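Local coordinates for putative metal resistance protein (Proteus mirabilis, PDB 6C29), which primes the disulfide isomerase ScsC through its N-terminal periplasmic part, a tandem immunoglobulin-fold domain, and probably acts as a protein-disulfide reductase, at residues D101-N106 / D128-A133; R19-K24 / K31-V36; S63-I68 / L97-S102. All coordinates share one frame; numbering follows the deposited sequence.

How the contacts relate
All three contacts belong to the first immunoglobulin-fold domain. Contact 2 is the buried one. It joins two neighbouring strands of the four-stranded sheet by regular backbone hydrogen bonds. Contacts 1 and 3 are partly buried and lie mainly in loops. Contact 1 closes the end of the three-stranded sheet with one short backbone bond and turn-forming side chains. Contact 3 packs two loops that each cross from one sheet to the other, and its polar bonds are weak. Contacts 1 and 3 share Asp-101 and Ser-102. Ile-32 of contact 2, Leu-105 of contact 1 and Leu-97 of contact 3 meet in the core. Lys-24 of contact 2 reaches the carbonyl of Ser-102.

Contact 1: D101-N106 / D128-A133; sequences DSDNLN and DLNEPA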
# COMPACT_ATOMS: atom_id res chain seq x y z
N ASP A 101 18.61 -15.81 9.61
CA ASP A 101 19.58 -16.64 10.31
C ASP A 101 20.60 -15.81 11.11
O ASP A 101 21.40 -16.34 11.89
CB ASP A 101 20.28 -17.60 9.35
CG ASP A 101 20.96 -16.90 8.20
OD1 ASP A 101 21.55 -15.82 8.41
OD2 ASP A 101 20.89 -17.47 7.09
N SER A 102 20.53 -14.50 10.96
CA SER A 102 21.53 -13.59 11.48
C SER A 102 20.96 -12.75 12.60
O SER A 102 19.75 -12.56 12.70
CB SER A 102 22.02 -12.67 10.35
OG SER A 102 23.01 -11.77 10.83
N ASP A 103 21.84 -12.22 13.44
CA ASP A 103 21.42 -11.33 14.51
C ASP A 103 21.40 -9.90 13.96
O ASP A 103 21.01 -8.97 14.65
CB ASP A 103 22.35 -11.44 15.72
CG ASP A 103 22.28 -12.83 16.39
OD1 ASP A 103 21.19 -13.43 16.43
OD2 ASP A 103 23.32 -13.30 16.89
N ASN A 104 21.86 -9.74 12.73
CA ASN A 104 21.87 -8.46 12.06
C ASN A 104 21.00 -8.48 10.82
O ASN A 104 20.94 -9.46 10.08
CB ASN A 104 23.30 -8.09 11.70
CG ASN A 104 24.17 -7.94 12.93
OD1 ASN A 104 24.15 -6.90 13.60
ND2 ASN A 104 24.91 -8.99 13.26
N LEU A 105 20.31 -7.38 10.61
CA LEU A 105 19.49 -7.23 9.44
C LEU A 105 19.87 -5.92 8.79
O LEU A 105 19.82 -4.86 9.41
CB LEU A 105 18.02 -7.30 9.83
CG LEU A 105 17.00 -7.38 8.71
CD1 LEU A 105 17.24 -8.55 7.80
CD2 LEU A 105 15.64 -7.47 9.34
N ASN A 106 20.32 -6.02 7.55
CA ASN A 106 20.75 -4.88 6.78
C ASN A 106 19.96 -4.85 5.52
O ASN A 106 19.81 -5.88 4.87
CB ASN A 106 22.24 -4.97 6.46
CG ASN A 106 23.06 -5.25 7.69
OD1 ASN A 106 23.42 -6.40 7.97
ND2 ASN A 106 23.32 -4.21 8.46
N ASP A 128 20.31 -4.17 14.63
CA ASP A 128 20.96 -5.16 15.49
C ASP A 128 19.90 -5.88 16.30
O ASP A 128 19.38 -5.35 17.26
CB ASP A 128 22.00 -4.48 16.39
CG ASP A 128 22.78 -5.48 17.26
OD1 ASP A 128 22.46 -6.69 17.26
OD2 ASP A 128 23.74 -5.04 17.95
N LEU A 129 19.57 -7.09 15.87
CA LEU A 129 18.45 -7.81 16.46
C LEU A 129 18.79 -8.46 17.81
O LEU A 129 17.92 -9.05 18.45
CB LEU A 129 17.94 -8.87 15.48
CG LEU A 129 17.48 -8.34 14.12
CD1 LEU A 129 17.06 -9.45 13.18
CD2 LEU A 129 16.34 -7.39 14.31
N ASN A 130 20.03 -8.28 18.27
CA ASN A 130 20.40 -8.72 19.62
C ASN A 130 20.06 -7.67 20.66
O ASN A 130 20.15 -7.92 21.85
CB ASN A 130 21.90 -9.01 19.70
CG ASN A 130 22.26 -10.38 19.15
OD1 ASN A 130 21.45 -11.31 19.18
ND2 ASN A 130 23.48 -10.50 18.64
N GLU A 131 19.73 -6.47 20.18
CA GLU A 131 19.26 -5.40 21.04
C GLU A 131 17.73 -5.48 21.12
O GLU A 131 17.06 -5.88 20.17
CB GLU A 131 19.70 -4.04 20.50
CG GLU A 131 21.21 -3.86 20.36
CD GLU A 131 21.93 -3.75 21.70
OE1 GLU A 131 21.27 -3.76 22.75
OE2 GLU A 131 23.18 -3.64 21.69
N PRO A 132 17.18 -5.10 22.28
CA PRO A 132 15.73 -5.14 22.47
C PRO A 132 15.00 -4.11 21.61
O PRO A 132 15.54 -3.04 21.34
CB PRO A 132 15.56 -4.83 23.96
CG PRO A 132 16.79 -4.05 24.32
CD PRO A 132 17.89 -4.63 23.47
N ALA A 133 13.82 -4.48 21.15
CA ALA A 133 12.94 -3.54 20.48
C ALA A 133 12.66 -2.39 21.45
O ALA A 133 12.69 -2.57 22.66
CB ALA A 133 11.65 -4.21 20.06
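Leu-129 N donates to Asp-103 O across the gap at 2.7 Å. The donor lies nearly along the C=O axis (C=O...N angle 166°). On the buried side, CD1 of Leu-129 packs on CB of Leu-105 at 4.1 Å, and Leu-129 continues inward onto Ala-22 and Val-30. The outer side is polar. Asn-130 ND2 gives a weak hydrogen bond of 3.3 Å to Asp-103 OD2, with the amide and carboxylate planes turned 54° apart. Asn-104 and Asp-128 form a non-hydrogen-bonded antiparallel pair, and their side chains run side by side, pointing the same way.

Both backbones are shaped by their own side chains. CG of Asp-128 is anti to the backbone N (chi1 -177°). There OD1 accepts from Asn-130 N at 3.1 Å, met from above the carboxylate plane, which makes an Asx turn. Glu-131 N bonds to Asp-128 O at 3.1 Å and closes a type I turn. In the other segment, Ser-102 OG accepts from Asn-104 N at 3.0 Å in an ST turn. This is the end of an antiparallel strand pair, 104-114 with 118-128, finished by turns, in the three-stranded sheet of an immunoglobulin fold.

Contact 2: R19-K24 / K31-V36; sequences RATADK and KILLEV
Thr-21 and Leu-33 bond to each other twice through their backbones, Leu-33 N to Thr-21 O at 2.9 Å and Thr-21 N to Leu-33 O at 3.1 Å. Arg-19 pairs with Glu-35 and Asp-23 with Lys-31 in the same way. Between these pairs, CA-H groups also point at carbonyls. The closest of these contacts is Ala-22 CA to Lys-31 O at 3.1 Å.

Apolar contacts lie on the side of Ala-20, Ala-22, Ile-32 and Leu-34. CG1 of Ile-32 rests against CB of Ala-22 at 3.9 Å. Ile-32 continues onto Leu-97 and Leu-105, and Leu-34 onto Leu-109. This is the face that looks into the core of the immunoglobulin sandwich. The two strands form a beta hairpin, antiparallel at 168°, at one side of the four-stranded sheet.

The other face carries the charged and polar groups, with Leu-33 among them, packed against helix 137-145. Arg-19 is extended from CG to NE and lies alongside Glu-35. NH1 of Arg-19 meets the syn lone pair of Glu-35 OE2 at 2.8 Å in a salt bridge. The oxygen is tilted 31° out of the guanidinium plane, and CG2 of Thr-21 lies over one face of that plane, offset toward the rim. Asp-4 binds Arg-19 NE. Lys-31 turns away to a salt bridge with Glu-138 of helix 137-145.

A water sits between the strands on this face. The water lies 2.9 Å from Thr-21 OG1 and within bonding distance of Leu-33 O. The same water O is 2.6 Å from Glu-35 OE2.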
# COMPACT_ATOMS: atom_id res chain seq x y z
N ARG A 19 12.67 5.85 9.69
CA ARG A 19 13.15 5.15 10.87
C ARG A 19 12.65 3.73 10.83
O ARG A 19 11.48 3.53 10.56
CB ARG A 19 12.64 5.82 12.15
CG ARG A 19 12.98 5.06 13.45
CD ARG A 19 12.54 5.85 14.69
NE ARG A 19 12.76 5.16 15.97
CZ ARG A 19 11.80 4.84 16.85
NH1 ARG A 19 10.51 5.10 16.60
NH2 ARG A 19 12.14 4.26 17.99
N ALA A 20 13.51 2.76 11.12
CA ALA A 20 13.11 1.38 11.25
C ALA A 20 13.44 0.85 12.63
O ALA A 20 14.50 1.16 13.18
CB ALA A 20 13.75 0.53 10.19
N THR A 21 12.51 0.07 13.17
CA THR A 21 12.68 -0.61 14.44
C THR A 21 12.25 -2.06 14.26
O THR A 21 11.51 -2.36 13.33
CB THR A 21 11.86 0.03 15.54
OG1 THR A 21 10.49 0.10 15.13
CG2 THR A 21 12.40 1.42 15.86
N ALA A 22 12.74 -2.95 15.10
CA ALA A 22 12.48 -4.35 14.89
C ALA A 22 12.55 -5.18 16.14
O ALA A 22 13.18 -4.79 17.12
CB ALA A 22 13.45 -4.91 13.85
N ASP A 23 11.89 -6.33 16.08
CA ASP A 23 11.89 -7.31 17.16
C ASP A 23 12.02 -8.69 16.54
O ASP A 23 11.33 -9.01 15.59
CB ASP A 23 10.60 -7.20 17.96
CG ASP A 23 10.62 -8.02 19.23
OD1 ASP A 23 11.69 -8.57 19.56
OD2 ASP A 23 9.57 -8.10 19.89
N LYS A 24 12.94 -9.51 17.06
CA LYS A 24 13.09 -10.87 16.60
C LYS A 24 12.62 -11.78 17.70
O LYS A 24 13.06 -11.68 18.84
CB LYS A 24 14.54 -11.18 16.19
CG LYS A 24 14.69 -12.59 15.60
CD LYS A 24 15.99 -12.81 14.83
CE LYS A 24 17.11 -13.36 15.65
NZ LYS A 24 18.19 -13.83 14.73
N LYS A 31 9.70 -8.84 13.15
CA LYS A 31 8.72 -7.79 12.89
C LYS A 31 9.50 -6.49 12.78
O LYS A 31 10.36 -6.20 13.62
CB LYS A 31 7.69 -7.71 14.01
CG LYS A 31 6.74 -8.88 14.03
CD LYS A 31 5.87 -8.93 15.29
CE LYS A 31 4.98 -7.73 15.48
NZ LYS A 31 4.14 -7.97 16.68
N ILE A 32 9.20 -5.72 11.73
CA ILE A 32 9.85 -4.45 11.44
C ILE A 32 8.78 -3.39 11.24
O ILE A 32 7.78 -3.63 10.56
CB ILE A 32 10.71 -4.58 10.18
CG1 ILE A 32 11.81 -5.62 10.41
CG2 ILE A 32 11.32 -3.27 9.78
CD1 ILE A 32 12.17 -6.30 9.16
N LEU A 33 9.00 -2.21 11.81
CA LEU A 33 8.18 -1.05 11.52
C LEU A 33 9.01 -0.06 10.79
O LEU A 33 10.05 0.36 11.30
CB LEU A 33 7.64 -0.39 12.79
CG LEU A 33 6.47 -1.10 13.45
CD1 LEU A 33 6.17 -0.47 14.79
CD2 LEU A 33 5.22 -1.00 12.55
N LEU A 34 8.58 0.33 9.62
CA LEU A 34 9.25 1.35 8.82
C LEU A 34 8.42 2.62 8.85
O LEU A 34 7.36 2.67 8.25
CB LEU A 34 9.44 0.88 7.39
CG LEU A 34 10.04 1.90 6.48
CD1 LEU A 34 11.47 2.22 6.91
CD2 LEU A 34 10.01 1.39 5.05
N GLU A 35 8.87 3.65 9.55
CA GLU A 35 8.19 4.92 9.64
C GLU A 35 8.75 5.87 8.59
O GLU A 35 9.97 5.96 8.43
CB GLU A 35 8.37 5.56 11.02
CG GLU A 35 7.85 4.73 12.17
CD GLU A 35 8.32 5.29 13.52
OE1 GLU A 35 7.66 6.23 14.05
OE2 GLU A 35 9.39 4.85 14.00
N VAL A 36 7.86 6.56 7.89
CA VAL A 36 8.23 7.56 6.91
C VAL A 36 7.52 8.85 7.23
O VAL A 36 6.30 8.88 7.31
CB VAL A 36 7.87 7.12 5.51
CG1 VAL A 36 8.25 8.17 4.52
CG2 VAL A 36 8.56 5.80 5.17
O HOH W 1 10.17 2.44 13.46

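Contact 3: S63-I68 / L97-S102; sequences SVSDMI and LKSVDS
The carboxylate of Asp-66 is the flat side-chain group that touches across this contact, and it does so loosely. Its OD1 comes to 4.4 Å from CD of Lys-98. The charged ends, Asp-66 OD1 and Lys-98 NZ, are 5.4 Å apart, so any attraction would be long-range. Asp-66 is poorly ordered.

The two segments are loops at one end of the immunoglobulin sandwich. Segment 63-68 leads from strand 57-60 of the three-stranded sheet to strand 68-69 of the four-stranded sheet. Segment 97-102 leads back from strand 90-97 to strand 104-114. Each loop thus crosses between the sheets, and here they pack on each other. Asp-66 is the centre of an inverse gamma turn, closed by a bond from Met-67 N to Ser-65 O.

The inner part is apolar. Leu-97 spreads its methyls over Val-64 and Met-67. CD1 of Leu-97 meets CG1 of Val-64 at 3.9 Å, and CD2 meets CB of Met-67 at 3.6 Å. Met-67 is a selenomethionine that runs beside Leu-97, pointing the same way. It has two deposited conformers, so the placing of its SE atom is less certain. Trp-60 touches both Met-67 and Leu-97. Val-64 CG1 also reaches CG2 of Val-100, at 4.3 Å.

The outer part is polar and weakly bonded. Ser-65 N gives a weak hydrogen bond to Lys-98 O at 3.3 Å. With chi1 at 61°, the hydroxyl of Ser-65 stands between its own N and carbonyl carbon and faces the other loop. The hydrogen bond between Ser-65 OG and Ser-99 OG, 3.4 Å, is weak, and either hydroxyl could donate. Ser-65 OG also lies 3.0 Å from Lys-98 O, but which acceptor takes its proton is not settled.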
# COMPACT_ATOMS: atom_id res chain seq x y z
N SER A 63 19.56 -13.25 3.21
CA SER A 63 18.48 -14.02 2.61
C SER A 63 17.38 -14.07 3.64
O SER A 63 17.61 -14.40 4.81
CB SER A 63 18.94 -15.41 2.20
OG SER A 63 19.96 -15.30 1.22
N VAL A 64 16.19 -13.70 3.21
CA VAL A 64 15.01 -13.74 4.04
C VAL A 64 14.04 -14.55 3.22
O VAL A 64 14.24 -14.70 2.02
CB VAL A 64 14.45 -12.33 4.38
CG1 VAL A 64 15.52 -11.50 5.07
CG2 VAL A 64 13.94 -11.62 3.13
N SER A 65 12.98 -15.05 3.84
CA SER A 65 12.10 -15.92 3.10
C SER A 65 10.75 -15.25 2.88
O SER A 65 10.64 -14.34 2.06
CB SER A 65 11.95 -17.25 3.85
OG SER A 65 11.39 -17.07 5.13
N ASP A 66 9.73 -15.67 3.61
CA ASP A 66 8.40 -15.10 3.42
C ASP A 66 8.27 -13.66 3.92
O ASP A 66 7.66 -13.44 4.97
CB ASP A 66 7.36 -15.98 4.12
CG ASP A 66 7.38 -17.41 3.62
OD1 ASP A 66 8.15 -18.22 4.19
OD2 ASP A 66 6.64 -17.73 2.67
N MSE A 67 8.82 -12.68 3.19
CA MSE A 67 8.60 -11.28 3.57
C MSE A 67 7.15 -10.92 3.29
O MSE A 67 6.63 -11.20 2.20
CB MSE A 67 9.51 -10.28 2.83
CG MSE A 67 8.93 -8.82 2.82
SE MSE A 67 10.16 -7.28 2.89
CE MSE A 67 10.27 -6.85 0.99
N ILE A 68 6.50 -10.33 4.29
CA ILE A 68 5.17 -9.75 4.14
C ILE A 68 5.29 -8.25 4.41
O ILE A 68 5.75 -7.83 5.46
CB ILE A 68 4.14 -10.34 5.13
CG1 ILE A 68 4.01 -11.85 4.94
CG2 ILE A 68 2.79 -9.67 4.94
CD1 ILE A 68 3.29 -12.55 6.10
N LEU A 97 9.25 -10.77 8.50
CA LEU A 97 10.25 -11.61 7.83
C LEU A 97 10.39 -12.91 8.62
O LEU A 97 10.24 -12.91 9.83
CB LEU A 97 11.65 -10.96 7.77
CG LEU A 97 11.86 -9.59 7.19
CD1 LEU A 97 13.32 -9.25 7.31
CD2 LEU A 97 11.43 -9.53 5.74
N LYS A 98 10.58 -14.00 7.89
CA LYS A 98 10.88 -15.31 8.49
C LYS A 98 12.26 -15.81 8.10
O LYS A 98 12.86 -15.33 7.14
CB LYS A 98 9.80 -16.33 8.14
CG LYS A 98 8.46 -16.03 8.78
CD LYS A 98 7.46 -17.10 8.44
CE LYS A 98 6.11 -16.82 9.08
NZ LYS A 98 5.12 -17.80 8.58
N SER A 99 12.80 -16.70 8.92
CA SER A 99 14.08 -17.35 8.64
C SER A 99 15.22 -16.37 8.45
O SER A 99 16.00 -16.48 7.49
CB SER A 99 13.96 -18.21 7.38
OG SER A 99 12.85 -19.08 7.47
N VAL A 100 15.34 -15.43 9.38
CA VAL A 100 16.51 -14.59 9.43
C VAL A 100 17.53 -15.36 10.25
O VAL A 100 17.32 -15.58 11.44
CB VAL A 100 16.22 -13.23 10.07
CG1 VAL A 100 17.49 -12.39 10.22
CG2 VAL A 100 15.18 -12.48 9.25
N ASP A 101 18.61 -15.81 9.61
CA ASP A 101 19.58 -16.64 10.31
C ASP A 101 20.60 -15.81 11.11
O ASP A 101 21.40 -16.34 11.89
CB ASP A 101 20.28 -17.60 9.35
CG ASP A 101 20.96 -16.90 8.20
OD1 ASP A 101 21.55 -15.82 8.41
OD2 ASP A 101 20.89 -17.47 7.09
N SER A 102 20.53 -14.50 10.96
CA SER A 102 21.53 -13.59 11.48
C SER A 102 20.96 -12.75 12.60
O SER A 102 19.75 -12.56 12.70
CB SER A 102 22.02 -12.67 10.35
OG SER A 102 23.01 -11.77 10.83